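Long-range contacts in putative oxidoreductase (Magnetospirillum magnetotacticum, PDB 3C1A), which is a putative oxidoreductase that probably binds a nicotinamide dinucleotide in its Rossmann-fold domain, its substrate and reaction being unknown: residues S9-A14 / E69-I74; T77-H82 / L102-A107. All blocks are in the same frame, centred on the assembly; numbering follows the deposited sequence. Where two conformers were deposited one is given.

Interaction 1: residues S9-A14 / E69-I74; sequences SPVRLA and EVEAVI
Arg12 and Glu71 cross at a slant and bring their flat ends face to face, both placing CG opposite the carbonyl carbon and beside the backbone N. The arginine then bends at chi3 (-65°), which turns its guanidinium over the carboxylate. The two planes, only 12° apart, stack, with Glu71 OE2 over the centre of the guanidinium face. Arg12 NH1 lies 3.4 Å from Glu71 OE2, a salt bridge in which no N-H is aimed at the oxygen. That oxygen instead accepts the backbone N-H of Arg12 at 2.9 Å on its anti side, somewhat out of the carboxylate plane, and it forms a second salt bridge with Arg292. At its edge, the guanidinium gives NE to a lone pair of Glu69 O (2.8 Å), so the group is fixed in rotation by an in-plane bond as well as by the stack. The carboxylate of Glu69 itself is paired with Arg39.

The backbones meet as neighbouring parallel strands, 11-17 and 72-76, at the middle of the Rossmann sheet. Glu71 N bonds to Arg12 O at 2.8 Å, Ala14 N to Ala72 O at 3.0 Å, and Ile74 N to Ala14 O in a nearly straight bond (172° at the hydrogen). On one face of the sheet Leu13 CD2 packs at 3.5 Å against Ala72 CB; on the other, Ala14 CB rests against both methyls of Val70.

Interaction 2: residues T77-H82 / L102-A107; sequences TPPATH and LTLDLA
His82 reaches Leu102 through its ring edge: ND1 donates to Leu102 O at 2.9 Å, the oxygen lying in the ring plane although the nitrogen stands well above the plane of the carbonyl. The bond is bent (142° at the hydrogen), and ND1 has a second, weak bond to Pro101 O. Beside it, Leu104 sets CG and CD2 against CB and CG of Pro79, CD2 coming within 3.7 Å of Pro79 CB.

The imidazole is held at its other nitrogen too: NE2 donates to Thr77 O at 2.9 Å, the oxygen tilted out of the ring plane. With a bond at each nitrogen and Pro79 CA over the centre of one face, the ring has little freedom to turn. A leucine here would probably leave the carbonyls of Leu102 and Thr77 without this donor and the two loops joined chiefly by the Pro79-Leu104 packing. Farther out, Thr81 OG1 and Thr81 N both bond to Pro78 O, shaping the turn that carries the histidine. Across the contact, Asp105 OD2 caps Glu108 N at the start of helix 106-119. At the C-terminal ends of the Rossmann strands, the contact thus joins the loop after strand 72-76 to the one following a Glu-Lys-Pro sequence that ends in Pro101, probably the motif familiar in the Gfo/Idh/MocA family.

Overall arrangement
Both contacts belong to the NAD-binding Rossmann domain, and their centres are about 23 Å apart. They come in series along the chain: interaction 1 ends within strand 72-76, and interaction 2 opens in the loop just after that strand. Interaction 1 thus pairs the beginnings of two neighbouring strands, 11-17 and 72-76, inside the six-stranded parallel sheet, whereas interaction 2 joins the loops beyond the ends of strands 72-76 and 95-99. The two therefore lie toward opposite ends of strand 72-76. Interaction 2 is at the C-terminal edge, where Rossmann folds usually bind the dinucleotide, so it is probably near the cofactor site; helix 301-314, from the far end of the chain, packs on its Leu102 and Thr103.

Interaction 1: residues S9-A14 / E69-I74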
ATOM      1  N   SER A   9     -17.460  -5.059  22.338  1.00 29.94           N
ATOM      2  CA  SER A   9     -18.198  -5.529  21.114  1.00 30.44           C
ATOM      3  C   SER A   9     -17.257  -5.444  19.898  1.00 26.28           C
ATOM      4  O   SER A   9     -16.860  -4.359  19.513  1.00 24.22           O
ATOM      5  CB  SER A   9     -19.431  -4.662  20.871  1.00 32.43           C
ATOM      6  OG  SER A   9     -20.125  -5.073  19.700  1.00 32.70           O
ATOM      7  N   PRO A  10     -16.821  -6.591  19.359  1.00 23.95           N
ATOM      8  CA  PRO A  10     -15.889  -6.524  18.224  1.00 22.08           C
ATOM      9  C   PRO A  10     -16.501  -5.854  17.009  1.00 20.46           C
ATOM     10  O   PRO A  10     -17.720  -5.966  16.774  1.00 21.08           O
ATOM     11  CB  PRO A  10     -15.548  -7.997  17.942  1.00 22.88           C
ATOM     12  CG  PRO A  10     -15.921  -8.716  19.188  1.00 25.16           C
ATOM     13  CD  PRO A  10     -17.072  -7.977  19.785  1.00 21.58           C
ATOM     14  N   VAL A  11     -15.657  -5.145  16.265  1.00 15.34           N
ATOM     15  CA  VAL A  11     -16.093  -4.454  15.070  1.00 14.12           C
ATOM     16  C   VAL A  11     -16.334  -5.517  13.991  1.00 15.18           C
ATOM     17  O   VAL A  11     -15.487  -6.381  13.757  1.00 15.57           O
ATOM     18  CB  VAL A  11     -15.048  -3.397  14.601  1.00 12.78           C
ATOM     19  CG1 VAL A  11     -15.410  -2.844  13.216  1.00 14.59           C
ATOM     20  CG2 VAL A  11     -14.910  -2.249  15.646  1.00 13.12           C
ATOM     21  N   ARG A  12     -17.493  -5.459  13.349  1.00 12.44           N
ATOM     22  CA  ARG A  12     -17.903  -6.523  12.453  1.00 11.45           C
ATOM     23  C   ARG A  12     -17.458  -6.205  11.035  1.00 10.18           C
ATOM     24  O   ARG A  12     -17.970  -5.304  10.411  1.00 11.74           O
ATOM     25  CB  ARG A  12     -19.400  -6.732  12.605  1.00  9.03           C
ATOM     26  CG  ARG A  12     -19.779  -7.050  14.088  1.00 15.06           C
ATOM     27  CD  ARG A  12     -21.273  -7.191  14.262  1.00 15.46           C
ATOM     28  NE  ARG A  12     -21.978  -5.940  13.995  1.00 13.48           N
ATOM     29  CZ  ARG A  12     -22.144  -4.967  14.893  1.00 18.92           C
ATOM     30  NH1 ARG A  12     -21.657  -5.061  16.131  1.00 17.10           N
ATOM     31  NH2 ARG A  12     -22.792  -3.867  14.549  1.00 20.57           N
ATOM     32  N   LEU A  13     -16.455  -6.940  10.584  1.00 12.09           N
ATOM     33  CA  LEU A  13     -15.840  -6.763   9.288  1.00 12.85           C
ATOM     34  C   LEU A  13     -16.237  -7.825   8.327  1.00 11.57           C
ATOM     35  O   LEU A  13     -16.479  -8.956   8.707  1.00 15.64           O
ATOM     36  CB  LEU A  13     -14.312  -6.793   9.391  1.00 11.52           C
ATOM     37  CG  LEU A  13     -13.617  -5.801  10.296  1.00 15.09           C
ATOM     38  CD1 LEU A  13     -12.077  -6.055  10.242  1.00 16.62           C
ATOM     39  CD2 LEU A  13     -13.979  -4.387   9.898  1.00 12.76           C
ATOM     40  N   ALA A  14     -16.286  -7.454   7.052  1.00 13.06           N
ATOM     41  CA  ALA A  14     -16.478  -8.432   5.999  1.00 12.46           C
ATOM     42  C   ALA A  14     -15.370  -8.263   4.958  1.00 13.23           C
ATOM     43  O   ALA A  14     -14.827  -7.171   4.789  1.00  7.67           O
ATOM     44  CB  ALA A  14     -17.856  -8.284   5.366  1.00 12.88           C
ATOM     45  N   GLU A  69     -25.532  -6.254   9.695  1.00 12.36           N
ATOM     46  CA  GLU A  69     -24.558  -6.381  10.780  1.00 14.22           C
ATOM     47  C   GLU A  69     -23.109  -6.034  10.384  1.00 13.35           C
ATOM     48  O   GLU A  69     -22.257  -5.899  11.245  1.00 16.64           O
ATOM     49  CB  GLU A  69     -24.639  -7.792  11.379  1.00 12.32           C
ATOM     50  CG  GLU A  69     -23.799  -8.955  10.739  1.00 14.90           C
ATOM     51  CD  GLU A  69     -24.239  -9.418   9.345  1.00 15.38           C
ATOM     52  OE1 GLU A  69     -25.338  -9.028   8.863  1.00 11.62           O
ATOM     53  OE2 GLU A  69     -23.459 -10.190   8.716  1.00 12.85           O
ATOM     54  N   VAL A  70     -22.826  -5.900   9.105  1.00 13.28           N
ATOM     55  CA  VAL A  70     -21.459  -5.590   8.676  1.00 13.61           C
ATOM     56  C   VAL A  70     -21.226  -4.120   8.931  1.00 13.64           C
ATOM     57  O   VAL A  70     -21.987  -3.289   8.459  1.00 16.11           O
ATOM     58  CB  VAL A  70     -21.238  -5.918   7.178  1.00 12.40           C
ATOM     59  CG1 VAL A  70     -19.940  -5.330   6.688  1.00 12.62           C
ATOM     60  CG2 VAL A  70     -21.271  -7.433   6.952  1.00 10.57           C
ATOM     61  N   GLU A  71     -20.174  -3.794   9.667  1.00 14.31           N
ATOM     62  CA  GLU A  71     -19.837  -2.390   9.939  1.00 14.20           C
ATOM     63  C   GLU A  71     -18.884  -1.775   8.893  1.00 13.46           C
ATOM     64  O   GLU A  71     -18.911  -0.565   8.666  1.00 10.92           O
ATOM     65  CB  GLU A  71     -19.234  -2.268  11.324  1.00 15.99           C
ATOM     66  CG  GLU A  71     -20.253  -2.561  12.408  1.00 16.14           C
ATOM     67  CD  GLU A  71     -19.713  -2.365  13.790  1.00 21.33           C
ATOM     68  OE1 GLU A  71     -19.810  -1.238  14.312  1.00 20.30           O
ATOM     69  OE2 GLU A  71     -19.237  -3.358  14.366  1.00 14.42           O
ATOM     70  N   ALA A  72     -18.043  -2.618   8.290  1.00 11.36           N
ATOM     71  CA  ALA A  72     -16.947  -2.186   7.425  1.00 10.91           C
ATOM     72  C   ALA A  72     -16.554  -3.313   6.480  1.00 11.89           C
ATOM     73  O   ALA A  72     -16.705  -4.477   6.813  1.00 10.63           O
ATOM     74  CB  ALA A  72     -15.722  -1.752   8.287  1.00 11.71           C
ATOM     75  N   VAL A  73     -16.080  -2.943   5.289  0.50  9.57           N
ATOM     76  CA  VAL A  73     -15.730  -3.897   4.226  0.50 10.01           C
ATOM     77  C   VAL A  73     -14.250  -3.749   3.840  0.50 11.45           C
ATOM     78  O   VAL A  73     -13.791  -2.631   3.586  0.50 10.13           O
ATOM     79  CB  VAL A  73     -16.594  -3.675   2.948  0.50 12.66           C
ATOM     80  CG1 VAL A  73     -16.298  -4.745   1.909  0.50  7.97           C
ATOM     81  CG2 VAL A  73     -18.106  -3.648   3.289  0.50 12.82           C
ATOM     82  N   ILE A  74     -13.517  -4.868   3.805  1.00 10.54           N
ATOM     83  CA  ILE A  74     -12.193  -4.907   3.236  1.00 11.85           C
ATOM     84  C   ILE A  74     -12.301  -5.409   1.768  1.00  7.75           C
ATOM     85  O   ILE A  74     -12.821  -6.517   1.497  1.00 10.02           O
ATOM     86  CB  ILE A  74     -11.281  -5.840   4.059  1.00 11.54           C
ATOM     87  CG1 ILE A  74     -11.271  -5.415   5.542  1.00 13.81           C
ATOM     88  CG2 ILE A  74      -9.865  -5.914   3.475  1.00 12.71           C
ATOM     89  CD1 ILE A  74     -10.250  -6.198   6.414  1.00 15.96           C
TER
HETATM   90  O   HOH W   1     -22.148  -1.058  16.291  1.00 34.39           O

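Interaction 2: residues T77-H82 / L102-A107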
ATOM      1  N   THR A  77      -9.804  -7.318  -3.996  1.00 18.65           N
ATOM      2  CA  THR A  77     -10.120  -7.871  -5.309  1.00 17.29           C
ATOM      3  C   THR A  77      -9.102  -7.305  -6.348  1.00 18.41           C
ATOM      4  O   THR A  77      -8.318  -6.419  -6.020  1.00 15.15           O
ATOM      5  CB  THR A  77     -11.596  -7.519  -5.726  1.00 19.15           C
ATOM      6  OG1 THR A  77     -11.780  -6.101  -5.779  1.00 15.96           O
ATOM      7  CG2 THR A  77     -12.635  -8.123  -4.760  1.00 16.77           C
ATOM      8  N   PRO A  78      -9.113  -7.809  -7.608  1.00 16.19           N
ATOM      9  CA  PRO A  78      -8.215  -7.195  -8.586  1.00 16.46           C
ATOM     10  C   PRO A  78      -8.557  -5.712  -8.684  1.00 15.23           C
ATOM     11  O   PRO A  78      -9.727  -5.347  -8.523  1.00 13.67           O
ATOM     12  CB  PRO A  78      -8.552  -7.944  -9.886  1.00 18.26           C
ATOM     13  CG  PRO A  78      -9.030  -9.291  -9.397  1.00 13.33           C
ATOM     14  CD  PRO A  78      -9.873  -8.918  -8.201  1.00 15.20           C
ATOM     15  N   PRO A  79      -7.562  -4.853  -8.931  1.00 14.58           N
ATOM     16  CA  PRO A  79      -7.795  -3.409  -8.826  1.00 11.50           C
ATOM     17  C   PRO A  79      -8.790  -2.837  -9.799  1.00 12.43           C
ATOM     18  O   PRO A  79      -9.441  -1.881  -9.451  1.00 13.52           O
ATOM     19  CB  PRO A  79      -6.413  -2.788  -9.071  1.00 15.21           C
ATOM     20  CG  PRO A  79      -5.482  -3.896  -9.325  1.00 12.80           C
ATOM     21  CD  PRO A  79      -6.185  -5.181  -9.328  1.00 15.77           C
ATOM     22  N   ALA A  80      -8.911  -3.415 -10.999  1.00 12.55           N
ATOM     23  CA  ALA A  80      -9.921  -2.994 -11.971  1.00 10.79           C
ATOM     24  C   ALA A  80     -11.351  -3.104 -11.403  1.00  9.50           C
ATOM     25  O   ALA A  80     -12.216  -2.440 -11.861  1.00 13.95           O
ATOM     26  CB  ALA A  80      -9.820  -3.805 -13.264  1.00 11.31           C
ATOM     27  N   THR A  81     -11.554  -3.908 -10.360  1.00 12.13           N
ATOM     28  CA  THR A  81     -12.880  -4.033  -9.750  1.00 11.98           C
ATOM     29  C   THR A  81     -13.090  -3.179  -8.473  1.00 15.88           C
ATOM     30  O   THR A  81     -14.195  -3.181  -7.880  1.00 17.01           O
ATOM     31  CB  THR A  81     -13.190  -5.482  -9.419  1.00 12.75           C
ATOM     32  OG1 THR A  81     -12.331  -5.949  -8.358  1.00 12.55           O
ATOM     33  CG2 THR A  81     -13.056  -6.352 -10.660  1.00 12.47           C
ATOM     34  N   HIS A  82     -12.040  -2.468  -8.044  1.00 13.36           N
ATOM     35  CA  HIS A  82     -12.121  -1.688  -6.806  1.00 13.65           C
ATOM     36  C   HIS A  82     -13.201  -0.615  -6.823  1.00 12.23           C
ATOM     37  O   HIS A  82     -13.927  -0.479  -5.847  1.00 17.05           O
ATOM     38  CB  HIS A  82     -10.799  -1.025  -6.430  1.00 13.23           C
ATOM     39  CG  HIS A  82      -9.728  -1.961  -5.978  1.00  9.41           C
ATOM     40  ND1 HIS A  82      -8.437  -1.526  -5.746  1.00 15.21           N
ATOM     41  CD2 HIS A  82      -9.735  -3.290  -5.710  1.00 13.21           C
ATOM     42  CE1 HIS A  82      -7.708  -2.550  -5.336  1.00  8.81           C
ATOM     43  NE2 HIS A  82      -8.463  -3.636  -5.336  1.00 10.62           N
ATOM     44  N   LEU A 102      -5.461   1.994  -5.446  1.00 11.29           N
ATOM     45  CA  LEU A 102      -6.847   2.371  -5.278  1.00 11.90           C
ATOM     46  C   LEU A 102      -7.673   1.915  -6.497  1.00  9.53           C
ATOM     47  O   LEU A 102      -8.714   1.262  -6.372  1.00  8.76           O
ATOM     48  CB  LEU A 102      -6.947   3.891  -5.120  1.00 15.14           C
ATOM     49  CG  LEU A 102      -8.335   4.561  -5.122  1.00  8.15           C
ATOM     50  CD1 LEU A 102      -9.279   3.801  -4.075  1.00  8.28           C
ATOM     51  CD2 LEU A 102      -8.272   5.974  -4.714  1.00  9.53           C
ATOM     52  N   THR A 103      -7.216   2.337  -7.669  1.00 12.70           N
ATOM     53  CA  THR A 103      -7.773   1.917  -8.927  1.00 13.91           C
ATOM     54  C   THR A 103      -6.616   1.870  -9.919  1.00 14.58           C
ATOM     55  O   THR A 103      -5.466   2.118  -9.554  1.00 17.88           O
ATOM     56  CB  THR A 103      -8.858   2.861  -9.472  1.00 14.50           C
ATOM     57  OG1 THR A 103      -8.282   4.137  -9.822  1.00 14.42           O
ATOM     58  CG2 THR A 103      -9.986   3.061  -8.447  1.00 13.24           C
ATOM     59  N   LEU A 104      -6.920   1.518 -11.160  1.00 15.69           N
ATOM     60  CA  LEU A 104      -5.948   1.610 -12.238  1.00 13.75           C
ATOM     61  C   LEU A 104      -6.397   2.724 -13.180  1.00 18.29           C
ATOM     62  O   LEU A 104      -5.972   2.750 -14.315  1.00 16.64           O
ATOM     63  CB  LEU A 104      -5.826   0.289 -13.010  1.00 13.98           C
ATOM     64  CG  LEU A 104      -5.537  -0.978 -12.201  1.00 11.62           C
ATOM     65  CD1 LEU A 104      -5.545  -2.181 -13.147  1.00 16.13           C
ATOM     66  CD2 LEU A 104      -4.219  -0.939 -11.435  1.00 13.32           C
ATOM     67  N   ASP A 105      -7.246   3.635 -12.695  1.00 16.88           N
ATOM     68  CA  ASP A 105      -7.896   4.616 -13.550  1.00 16.62           C
ATOM     69  C   ASP A 105      -8.204   5.866 -12.743  1.00 16.71           C
ATOM     70  O   ASP A 105      -8.892   5.777 -11.715  1.00 15.38           O
ATOM     71  CB  ASP A 105      -9.200   4.033 -14.065  1.00 17.56           C
ATOM     72  CG  ASP A 105      -9.908   4.975 -14.982  1.00 23.04           C
ATOM     73  OD1 ASP A 105      -9.413   5.138 -16.111  1.00 33.39           O
ATOM     74  OD2 ASP A 105     -10.908   5.602 -14.577  1.00 19.26           O
ATOM     75  N   LEU A 106      -7.763   7.029 -13.215  1.00 16.97           N
ATOM     76  CA  LEU A 106      -7.963   8.279 -12.450  1.00 17.10           C
ATOM     77  C   LEU A 106      -9.432   8.630 -12.241  1.00 15.23           C
ATOM     78  O   LEU A 106      -9.855   8.884 -11.112  1.00 15.71           O
ATOM     79  CB  LEU A 106      -7.256   9.463 -13.093  1.00 19.38           C
ATOM     80  CG  LEU A 106      -7.215  10.773 -12.291  1.00 20.36           C
ATOM     81  CD1 LEU A 106      -6.600  10.602 -10.926  1.00 15.23           C
ATOM     82  CD2 LEU A 106      -6.418  11.781 -13.070  1.00 21.91           C
ATOM     83  N   ALA A 107     -10.208   8.614 -13.322  1.00 15.88           N
ATOM     84  CA  ALA A 107     -11.629   8.950 -13.255  1.00 17.80           C
ATOM     85  C   ALA A 107     -12.397   8.108 -12.237  1.00 15.48           C
ATOM     86  O   ALA A 107     -13.292   8.627 -11.579  1.00 16.75           O
ATOM     87  CB  ALA A 107     -12.274   8.861 -14.643  1.00 17.35           C
TER